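Local coordinates for protein putative tryptophan halogenase (Xanthomonas campestris pv. campestris, PDB 6Y1W) that is a flavin-dependent halogenase, probably using reduced FAD, molecular oxygen and halide to halogenate an aromatic substrate, at residues F88-A93 with R144-G149; T111-W116 with E476-R481; R134-Y139 with S444-M449. All coordinates share one frame; numbering follows the deposited sequence. Where two conformers were deposited one is given.

Contact 1: residues F88-A93 with R144-G149; sequences FKVGIA and RAAQEG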
loop_
_atom_site.group_PDB
_atom_site.type_symbol
_atom_site.label_atom_id
_atom_site.label_comp_id
_atom_site.label_asym_id
_atom_site.label_seq_id
_atom_site.Cartn_x
_atom_site.Cartn_y
_atom_site.Cartn_z
ATOM N N PHE A 88 26.196 -2.204 12.486
ATOM C CA PHE A 88 24.769 -2.468 12.372
ATOM C C PHE A 88 23.944 -1.502 13.214
ATOM O O PHE A 88 24.385 -1.008 14.262
ATOM C CB PHE A 88 24.454 -3.919 12.776
ATOM C CG PHE A 88 25.007 -4.927 11.816
ATOM C CD1 PHE A 88 24.332 -5.203 10.608
ATOM C CD2 PHE A 88 26.203 -5.577 12.070
ATOM C CE1 PHE A 88 24.849 -6.105 9.683
ATOM C CE2 PHE A 88 26.723 -6.489 11.128
ATOM C CZ PHE A 88 26.047 -6.746 9.949
ATOM N N LYS A 89 22.710 -1.261 12.743
ATOM C CA LYS A 89 21.774 -0.372 13.418
ATOM C C LYS A 89 20.446 -1.079 13.554
ATOM O O LYS A 89 19.931 -1.586 12.558
ATOM C CB LYS A 89 21.578 0.915 12.589
ATOM C CG LYS A 89 20.503 1.843 13.169
ATOM C CD LYS A 89 20.254 3.004 12.223
ATOM C CE LYS A 89 19.020 3.818 12.711
ATOM N NZ LYS A 89 18.497 4.693 11.565
ATOM N N VAL A 90 19.883 -1.101 14.775
ATOM C CA VAL A 90 18.549 -1.670 14.982
ATOM C C VAL A 90 17.534 -0.641 15.455
ATOM O O VAL A 90 16.364 -0.997 15.653
ATOM C CB VAL A 90 18.578 -2.869 15.949
ATOM C CG1 VAL A 90 19.413 -4.001 15.367
ATOM C CG2 VAL A 90 19.133 -2.435 17.322
ATOM N N GLY A 91 17.926 0.620 15.643
ATOM C CA GLY A 91 16.960 1.599 16.116
ATOM C C GLY A 91 17.642 2.916 16.442
ATOM O O GLY A 91 18.852 3.085 16.243
ATOM N N ILE A 92 16.830 3.847 16.971
ATOM C CA ILE A 92 17.264 5.186 17.375
ATOM C C ILE A 92 16.832 5.386 18.825
ATOM O O ILE A 92 15.649 5.191 19.156
ATOM C CB ILE A 92 16.625 6.294 16.517
ATOM C CG1 ILE A 92 17.003 6.086 15.034
ATOM C CG2 ILE A 92 17.088 7.676 16.946
ATOM C CD1 ILE A 92 16.371 7.102 14.068
ATOM N N ALA A 93 17.767 5.812 19.681
ATOM C CA ALA A 93 17.417 6.134 21.062
ATOM C C ALA A 93 17.077 7.612 21.140
ATOM O O ALA A 93 17.938 8.476 20.880
ATOM C CB ALA A 93 18.563 5.773 22.011
ATOM N N ARG A 144 15.225 -4.562 22.273
ATOM C CA ARG A 144 16.072 -5.155 23.298
ATOM C C ARG A 144 17.516 -5.299 22.806
ATOM O O ARG A 144 18.459 -5.160 23.594
ATOM C CB ARG A 144 15.509 -6.505 23.720
ATOM C CG ARG A 144 14.210 -6.384 24.537
ATOM C CD ARG A 144 14.474 -5.842 25.937
ATOM N NE ARG A 144 15.278 -6.845 26.666
ATOM C CZ ARG A 144 16.399 -6.600 27.344
ATOM N NH1 ARG A 144 16.892 -5.372 27.443
ATOM N NH2 ARG A 144 17.038 -7.612 27.958
ATOM N N ALA A 145 17.710 -5.558 21.504
ATOM C CA ALA A 145 19.072 -5.625 20.979
ATOM C C ALA A 145 19.751 -4.260 21.022
ATOM O O ALA A 145 20.984 -4.164 21.158
ATOM C CB ALA A 145 19.054 -6.175 19.552
ATOM N N ALA A 146 18.968 -3.191 20.901
ATOM C CA ALA A 146 19.529 -1.858 21.093
ATOM C C ALA A 146 19.960 -1.669 22.533
ATOM O O ALA A 146 21.038 -1.139 22.794
ATOM C CB ALA A 146 18.502 -0.780 20.691
ATOM N N GLN A 147 19.133 -2.113 23.481
ATOM C CA GLN A 147 19.472 -1.918 24.883
ATOM C C GLN A 147 20.707 -2.699 25.281
ATOM O O GLN A 147 21.477 -2.225 26.126
ATOM C CB GLN A 147 18.310 -2.339 25.774
ATOM C CG GLN A 147 17.160 -1.365 25.584
ATOM C CD GLN A 147 15.967 -1.713 26.475
ATOM O OE1 GLN A 147 15.638 -2.876 26.680
ATOM N NE2 GLN A 147 15.292 -0.676 26.977
ATOM N N GLU A 148 20.874 -3.906 24.753
ATOM C CA GLU A 148 21.942 -4.789 25.216
ATOM C C GLU A 148 23.156 -4.792 24.305
ATOM O O GLU A 148 24.135 -5.481 24.622
ATOM C CB GLU A 148 21.431 -6.230 25.354
ATOM C CG GLU A 148 20.232 -6.393 26.299
ATOM C CD GLU A 148 20.519 -5.930 27.697
ATOM O OE1 GLU A 148 21.713 -5.964 28.106
ATOM O OE2 GLU A 148 19.555 -5.527 28.406
ATOM N N GLY A 149 23.104 -4.102 23.166
ATOM C CA GLY A 149 24.282 -4.014 22.303
ATOM C C GLY A 149 24.649 -5.305 21.602
ATOM O O GLY A 149 25.848 -5.624 21.459
#

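Contact 2: residues T111-W116 with E476-R481; sequences TGTDHW and EGIRQR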
loop_
_atom_site.group_PDB
_atom_site.type_symbol
_atom_site.label_atom_id
_atom_site.label_comp_id
_atom_site.label_asym_id
_atom_site.label_seq_id
_atom_site.Cartn_x
_atom_site.Cartn_y
_atom_site.Cartn_z
ATOM N N THR A 111 6.452 -4.754 17.573
ATOM C CA THR A 111 6.342 -5.006 19.009
ATOM C C THR A 111 5.213 -5.995 19.226
ATOM O O THR A 111 4.088 -5.744 18.792
ATOM C CB THR A 111 6.069 -3.708 19.752
ATOM O OG1 THR A 111 7.121 -2.797 19.432
ATOM C CG2 THR A 111 6.070 -3.972 21.313
ATOM N N GLY A 112 5.509 -7.113 19.895
ATOM C CA GLY A 112 4.453 -8.047 20.280
ATOM C C GLY A 112 3.875 -8.793 19.089
ATOM O O GLY A 112 4.516 -8.973 18.049
ATOM N N THR A 113 2.633 -9.224 19.248
ATOM C CA THR A 113 1.915 -10.030 18.273
ATOM C C THR A 113 0.538 -9.429 18.053
ATOM O O THR A 113 -0.147 -9.098 19.021
ATOM C CB THR A 113 1.754 -11.465 18.748
ATOM O OG1 THR A 113 3.055 -12.018 18.952
ATOM C CG2 THR A 113 1.011 -12.293 17.688
ATOM N N ASP A 114 0.144 -9.283 16.790
ATOM C CA ASP A 114 -1.149 -8.694 16.468
ATOM C C ASP A 114 -2.232 -9.757 16.386
ATOM O O ASP A 114 -1.976 -10.944 16.180
ATOM C CB ASP A 114 -1.111 -7.969 15.117
ATOM C CG ASP A 114 -0.107 -6.830 15.058
ATOM O OD1 ASP A 114 0.312 -6.267 16.100
ATOM O OD2 ASP A 114 0.240 -6.459 13.928
ATOM N N HIS A 115 -3.468 -9.306 16.536
ATOM C CA HIS A 115 -4.620 -10.094 16.136
ATOM C C HIS A 115 -5.116 -9.526 14.815
ATOM O O HIS A 115 -4.889 -8.349 14.516
ATOM C CB HIS A 115 -5.737 -10.044 17.187
ATOM C CG HIS A 115 -6.851 -11.013 16.914
ATOM N ND1 HIS A 115 -8.049 -10.627 16.346
ATOM C CD2 HIS A 115 -6.931 -12.359 17.076
ATOM C CE1 HIS A 115 -8.829 -11.685 16.196
ATOM N NE2 HIS A 115 -8.174 -12.752 16.620
ATOM N N TRP A 116 -5.817 -10.354 14.025
ATOM C CA TRP A 116 -6.282 -9.813 12.738
ATOM C C TRP A 116 -7.203 -8.619 12.910
ATOM O O TRP A 116 -7.258 -7.754 12.027
ATOM C CB TRP A 116 -6.960 -10.893 11.882
ATOM C CG TRP A 116 -8.287 -11.463 12.353
ATOM C CD1 TRP A 116 -8.480 -12.689 12.905
ATOM C CD2 TRP A 116 -9.602 -10.876 12.221
ATOM N NE1 TRP A 116 -9.817 -12.896 13.160
ATOM C CE2 TRP A 116 -10.520 -11.796 12.763
ATOM C CE3 TRP A 116 -10.084 -9.661 11.717
ATOM C CZ2 TRP A 116 -11.882 -11.551 12.813
ATOM C CZ3 TRP A 116 -11.456 -9.413 11.789
ATOM C CH2 TRP A 116 -12.324 -10.362 12.319
ATOM N N GLU A 476 3.574 -12.347 28.671
ATOM C CA GLU A 476 4.792 -12.998 29.162
ATOM C C GLU A 476 5.329 -14.030 28.177
ATOM O O GLU A 476 6.548 -14.220 28.094
ATOM C CB GLU A 476 4.547 -13.650 30.528
ATOM C CG GLU A 476 4.751 -12.711 31.692
ATOM C CD GLU A 476 6.180 -12.177 31.767
ATOM O OE1 GLU A 476 7.056 -12.900 32.294
ATOM O OE2 GLU A 476 6.421 -11.035 31.300
ATOM N N GLY A 477 4.452 -14.713 27.427
ATOM C CA GLY A 477 4.938 -15.622 26.400
ATOM C C GLY A 477 5.724 -14.891 25.329
ATOM O O GLY A 477 6.783 -15.354 24.900
ATOM N N ILE A 478 5.228 -13.721 24.908
ATOM C CA ILE A 478 5.989 -12.869 23.982
ATOM C C ILE A 478 7.332 -12.462 24.598
ATOM O O ILE A 478 8.392 -12.578 23.958
ATOM C CB ILE A 478 5.150 -11.635 23.594
ATOM C CG1 ILE A 478 3.945 -12.041 22.717
ATOM C CG2 ILE A 478 6.007 -10.575 22.889
ATOM C CD1 ILE A 478 2.896 -10.957 22.661
ATOM N N ARG A 479 7.322 -11.973 25.843
ATOM C CA ARG A 479 8.576 -11.496 26.431
ATOM C C ARG A 479 9.586 -12.634 26.569
ATOM O O ARG A 479 10.802 -12.427 26.385
ATOM C CB ARG A 479 8.312 -10.831 27.780
ATOM C CG ARG A 479 9.507 -10.012 28.282
ATOM C CD ARG A 479 9.194 -9.267 29.540
ATOM N NE ARG A 479 8.948 -10.185 30.643
ATOM C CZ ARG A 479 9.919 -10.780 31.319
ATOM N NH1 ARG A 479 11.186 -10.530 31.002
ATOM N NH2 ARG A 479 9.626 -11.611 32.308
ATOM N N GLN A 480 9.112 -13.845 26.894
ATOM C CA GLN A 480 10.037 -14.969 27.021
ATOM C C GLN A 480 10.651 -15.348 25.686
ATOM O O GLN A 480 11.836 -15.709 25.630
ATOM C CB GLN A 480 9.338 -16.184 27.637
ATOM C CG GLN A 480 8.992 -15.967 29.077
ATOM C CD GLN A 480 8.055 -17.045 29.614
ATOM O OE1 GLN A 480 7.640 -17.950 28.882
ATOM N NE2 GLN A 480 7.699 -16.936 30.890
ATOM N N ARG A 481 9.870 -15.253 24.604
ATOM C CA ARG A 481 10.413 -15.526 23.286
ATOM C C ARG A 481 11.421 -14.445 22.873
ATOM O O ARG A 481 12.499 -14.765 22.368
ATOM C CB ARG A 481 9.272 -15.665 22.285
ATOM C CG ARG A 481 8.454 -16.969 22.503
ATOM C CD ARG A 481 7.440 -17.209 21.388
ATOM N NE ARG A 481 6.279 -16.329 21.511
ATOM C CZ ARG A 481 5.223 -16.579 22.284
ATOM N NH1 ARG A 481 5.163 -17.690 23.012
ATOM N NH2 ARG A 481 4.225 -15.712 22.328
HETATM O O HOH W 1 2.710 -14.562 20.273
#

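Contact 3: residues R134-Y139 with S444-M449; sequences RDFGDY and SWIQVM. With BUD ((2S,3S)-butane-2,3-diol), chain H.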
loop_
_atom_site.group_PDB
_atom_site.type_symbol
_atom_site.label_atom_id
_atom_site.label_comp_id
_atom_site.label_asym_id
_atom_site.label_seq_id
_atom_site.Cartn_x
_atom_site.Cartn_y
_atom_site.Cartn_z
ATOM N N ARG A 134 4.513 -4.790 31.194
ATOM C CA ARG A 134 5.854 -4.227 31.314
ATOM C C ARG A 134 6.012 -3.088 30.318
ATOM O O ARG A 134 5.093 -2.778 29.565
ATOM C CB ARG A 134 6.893 -5.312 31.107
ATOM C CG ARG A 134 6.666 -6.429 32.111
ATOM C CD ARG A 134 7.678 -7.470 31.991
ATOM N NE ARG A 134 9.003 -6.886 31.839
ATOM C CZ ARG A 134 10.030 -7.188 32.623
ATOM N NH1 ARG A 134 9.869 -8.068 33.610
ATOM N NH2 ARG A 134 11.206 -6.613 32.423
ATOM N N ASP A 135 7.158 -2.404 30.350
ATOM C CA ASP A 135 7.418 -1.371 29.349
ATOM C C ASP A 135 7.147 -1.919 27.948
ATOM O O ASP A 135 7.506 -3.054 27.631
ATOM C CB ASP A 135 8.868 -0.884 29.431
ATOM C CG ASP A 135 9.123 0.347 28.548
ATOM O OD1 ASP A 135 8.831 1.468 29.008
ATOM O OD2 ASP A 135 9.588 0.202 27.394
ATOM N N PHE A 136 6.522 -1.090 27.101
ATOM C CA PHE A 136 6.218 -1.484 25.731
ATOM C C PHE A 136 7.443 -2.033 25.012
ATOM O O PHE A 136 7.331 -2.969 24.216
ATOM C CB PHE A 136 5.669 -0.272 24.961
ATOM C CG PHE A 136 5.009 -0.625 23.644
ATOM C CD1 PHE A 136 3.901 -1.442 23.620
ATOM C CD2 PHE A 136 5.479 -0.094 22.439
ATOM C CE1 PHE A 136 3.264 -1.768 22.430
ATOM C CE2 PHE A 136 4.858 -0.414 21.237
ATOM C CZ PHE A 136 3.755 -1.256 21.222
ATOM N N GLY A 137 8.628 -1.466 25.290
ATOM C CA GLY A 137 9.831 -1.908 24.580
ATOM C C GLY A 137 10.249 -3.334 24.893
ATOM O O GLY A 137 10.926 -3.965 24.078
ATOM N N ASP A 138 9.838 -3.874 26.053
ATOM C CA ASP A 138 10.201 -5.239 26.424
ATOM C C ASP A 138 9.638 -6.294 25.488
ATOM O O ASP A 138 10.066 -7.451 25.556
ATOM C CB ASP A 138 9.707 -5.585 27.845
ATOM C CG ASP A 138 10.524 -4.878 28.927
ATOM O OD1 ASP A 138 11.451 -4.133 28.572
ATOM O OD2 ASP A 138 10.230 -5.023 30.137
ATOM N N TYR A 139 8.707 -5.937 24.613
ATOM C CA TYR A 139 8.059 -6.896 23.731
ATOM C C TYR A 139 8.577 -6.833 22.294
ATOM O O TYR A 139 7.957 -7.413 21.410
ATOM C CB TYR A 139 6.533 -6.687 23.793
ATOM C CG TYR A 139 6.050 -6.748 25.235
ATOM C CD1 TYR A 139 5.849 -7.989 25.860
ATOM C CD2 TYR A 139 5.790 -5.584 25.958
ATOM C CE1 TYR A 139 5.432 -8.044 27.195
ATOM C CE2 TYR A 139 5.371 -5.650 27.305
ATOM C CZ TYR A 139 5.185 -6.890 27.890
ATOM O OH TYR A 139 4.795 -6.994 29.218
ATOM N N SER A 444 6.194 2.000 13.954
ATOM C CA SER A 444 6.897 3.270 14.133
ATOM C C SER A 444 5.969 4.325 14.710
ATOM O O SER A 444 6.326 5.008 15.681
ATOM C CB SER A 444 7.447 3.759 12.792
ATOM O OG SER A 444 8.580 2.983 12.424
ATOM N N TRP A 445 4.770 4.471 14.118
ATOM C CA TRP A 445 3.774 5.409 14.652
ATOM C C TRP A 445 3.473 5.101 16.122
ATOM O O TRP A 445 3.380 6.021 16.958
ATOM C CB TRP A 445 2.467 5.325 13.835
ATOM C CG TRP A 445 2.529 5.986 12.507
ATOM C CD1 TRP A 445 2.636 5.360 11.287
ATOM C CD2 TRP A 445 2.461 7.396 12.228
ATOM N NE1 TRP A 445 2.645 6.287 10.284
ATOM C CE2 TRP A 445 2.556 7.545 10.825
ATOM C CE3 TRP A 445 2.338 8.538 13.030
ATOM C CZ2 TRP A 445 2.520 8.799 10.195
ATOM C CZ3 TRP A 445 2.316 9.791 12.409
ATOM C CH2 TRP A 445 2.403 9.910 10.999
ATOM N N ILE A 446 3.314 3.810 16.454
ATOM C CA ILE A 446 2.982 3.428 17.827
ATOM C C ILE A 446 4.144 3.730 18.761
ATOM O O ILE A 446 3.972 4.381 19.790
ATOM C CB ILE A 446 2.602 1.937 17.918
ATOM C CG1 ILE A 446 1.404 1.610 17.035
ATOM C CG2 ILE A 446 2.374 1.515 19.381
ATOM C CD1 ILE A 446 1.255 0.104 16.816
ATOM N N GLN A 447 5.353 3.280 18.412
ATOM C CA GLN A 447 6.475 3.499 19.327
ATOM C C GLN A 447 6.725 4.987 19.556
ATOM O O GLN A 447 6.996 5.418 20.689
ATOM C CB GLN A 447 7.748 2.826 18.812
ATOM C CG GLN A 447 7.740 1.293 18.887
ATOM C CD GLN A 447 9.143 0.752 18.575
ATOM O OE1 GLN A 447 9.981 1.481 18.126
ATOM N NE2 GLN A 447 9.368 -0.532 18.821
ATOM N N VAL A 448 6.674 5.792 18.496
ATOM C CA VAL A 448 6.978 7.207 18.676
ATOM C C VAL A 448 5.840 7.930 19.398
ATOM O O VAL A 448 6.096 8.774 20.270
ATOM C CB VAL A 448 7.302 7.840 17.317
ATOM C CG1 VAL A 448 7.430 9.322 17.437
ATOM C CG2 VAL A 448 8.641 7.218 16.837
ATOM N N MET A 449 4.576 7.651 19.046
ATOM C CA MET A 449 3.510 8.370 19.759
ATOM C C MET A 449 3.423 7.941 21.222
ATOM O O MET A 449 3.296 8.800 22.109
ATOM C CB MET A 449 2.165 8.218 19.054
ATOM C CG MET A 449 2.195 9.032 17.772
ATOM S SD MET A 449 0.543 9.239 17.026
ATOM C CE MET A 449 0.302 7.619 16.322
HETATM C C1 BUD H . 12.476 2.714 8.725
HETATM O O1 BUD H . 11.459 3.614 10.673
HETATM C C2 BUD H . 11.158 3.108 9.394
HETATM O O2 BUD H . 8.970 2.192 10.044
HETATM C C3 BUD H . 10.249 1.879 9.514
HETATM C C4 BUD H . 10.075 1.259 8.122
#

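Contact 1: residues F88-A93 with R144-G149
Val-90 lies against Ala-145 and Ala-146 at the point where strand 87-89 gives way to strand 91-99, so this is a strand-to-helix contact in the flavin-dependent halogenase fold, with helix 141-148 packed against that junction. Starting from CB, the side chain forks into two methyls that do different jobs. CG1 lies anti to the carbonyl carbon and makes no close approach to the helix. CG2 sits in the crowded position between the backbone N and the carbonyl carbon (chi1 -63°, measured to CG1), and from there it carries the whole contact. It reaches the backbone first, coming 3.7 Å from Ala-146 N, and then the methyl next to it, 3.8 Å from Ala-146 CB. Ala-145 flanks it on the helix: CG2 is 4.4 Å from Ala-145 CB. Such small side chains let the helix backbone itself come up to the strand, and the contact is buried van der Waals packing of one methyl on the helix.

The next residue back, Lys-89, is the predicted active-site lysine; its long extended chain carries NZ to Ser-348 OG and Thr-62 O. On the helix, Ala-145 O also accepts from Thr-262 OG1. Farther round, away from Val-90, Arg-144 has partners on two helices: NE forms a salt bridge with Glu-483 OE2 of helix 468-486, while NH1 is 2.9 Å from Gln-147 OE1 and also forms a salt bridge with Glu-148 OE2 at 2.8 Å, taken on the anti lone pair of that oxygen, close to the guanidinium plane.

Contact 2: residues T111-W116 with E476-R481
Thr-113 and Ile-478 cross obliquely, an exposed loop residue lying over a buried side chain of helix 468-486. Ile-478 splits its contacts between its two branches. CG1 turns beside the backbone N (chi1 -69°) and carries CD1 outward, which comes 3.8 Å from Thr-113 N and 3.9 Å from Thr-113 OG1. The other branch, CG2, lies anti to the backbone N and meets Gly-112, with 4.0 Å between Ile-478 CG2 and Gly-112 CA. The isoleucine thus spreads under two consecutive loop residues, touching backbone at Gly-112 and both backbone N and hydroxyl at Thr-113. Gly-112 takes a positive phi (71°) and has no side chain between its CA and Ile-478 CG2.

The polar link is indirect. Thr-113 OG1, itself beside the backbone N, is 2.9 Å from a water that also takes a weak bond of 2.8 Å from Arg-481 NH2. Arg-481 folds back along its helix, so that its guanidinium lies flat with the carbonyl oxygen of Gly-477 above one face, over the centre at 3.3 Å. Water, hydroxyl and arginine thus rim the apolar spot.

The loop runs from strand 102-107 to helix 120-129, and Ile-478 also packs on Phe-120 at the start of that helix, so one side chain serves both. Farther along, His-115 and Trp-116 leave helix 468-486 behind: His-115 packs on Leu-38 of the second subunit, and Trp-116 O accepts from Gln-363 NE2 of the second subunit, placing this loop between an outer helix and the dimer interface.

Contact 3: residues R134-Y139 with S444-M449
Phe-136 leads a 3-10 turn, 136-138, that an Asx turn from Asp-135 overlaps, and pushes its ring against Ile-446 and Gln-447 of helix 442-451. Its CG stands anti to the backbone N (chi1 -166°), which sends the ring out of the turn towards the helix. The far end of the ring does the touching. CZ comes 3.6 Å from Ile-446 CG2, the methyl branch that lies anti to its own backbone N, and the two side chains meet at about a right angle. Gln-447 comes at the ring edge, its CG near the ring plane and 4.1 Å from Phe-136 CE2, with ring and amide planes 84° apart. The glutamine thus offers its aliphatic part to the phenylalanine, while its amide is used elsewhere: OE1 accepts from Ser-107 N and NE2 bonds to Thr-111 OG1. Trp-124 meets the Phe-136 ring edge-to-face.

The turn itself is well braced. Asp-135 OD2 accepts from Gly-137 N at 2.9 Å, met from above the carboxylate plane. Arg-134 reaches back to Asp-138, with NE at 2.8 Å and NH2 at 3.0 Å from the same oxygen, OD2, while Arg-134 N donates to Tyr-139 OH.

Three residues before Gln-447, Ser-444 OG makes a short 2.5 Å hydrogen bond to O2 of a butanediol bound in this crystal, in which either oxygen could be the donor; His-106 NE2 also bonds to this hydroxyl, and Ala-441 N bonds to the diol. Ile-63, Phe-108 and Phe-440 also line that site. Elsewhere on the same helix, Ile-446 and Gln-447 receive the ring that the overlapping Asx and 3-10 turns present to helix 442-451.

The three contacts gather on one side of the chain's centre. Along the chain the segments come in the order 88-93, 111-116, 134-139, 144-149, 444-449, 476-481, so contact 1 crosses both others and contact 3 is nested within contact 2. Contacts 2 and 3 lie about 12 Å apart, centre to centre, and join directly: Gly-112 N is 2.9 Å from Tyr-139 O, probably a hydrogen bond. Centre to centre, contact 1 is about 14 Å from contact 3, touching through Arg-144 and Gly-137, and about 19 Å from contact 2. Together they connect the strand holding the predicted active-site lysine, through helix 141-148 and the loops flanking helix 120-129, to late helices 442-451 and 468-486.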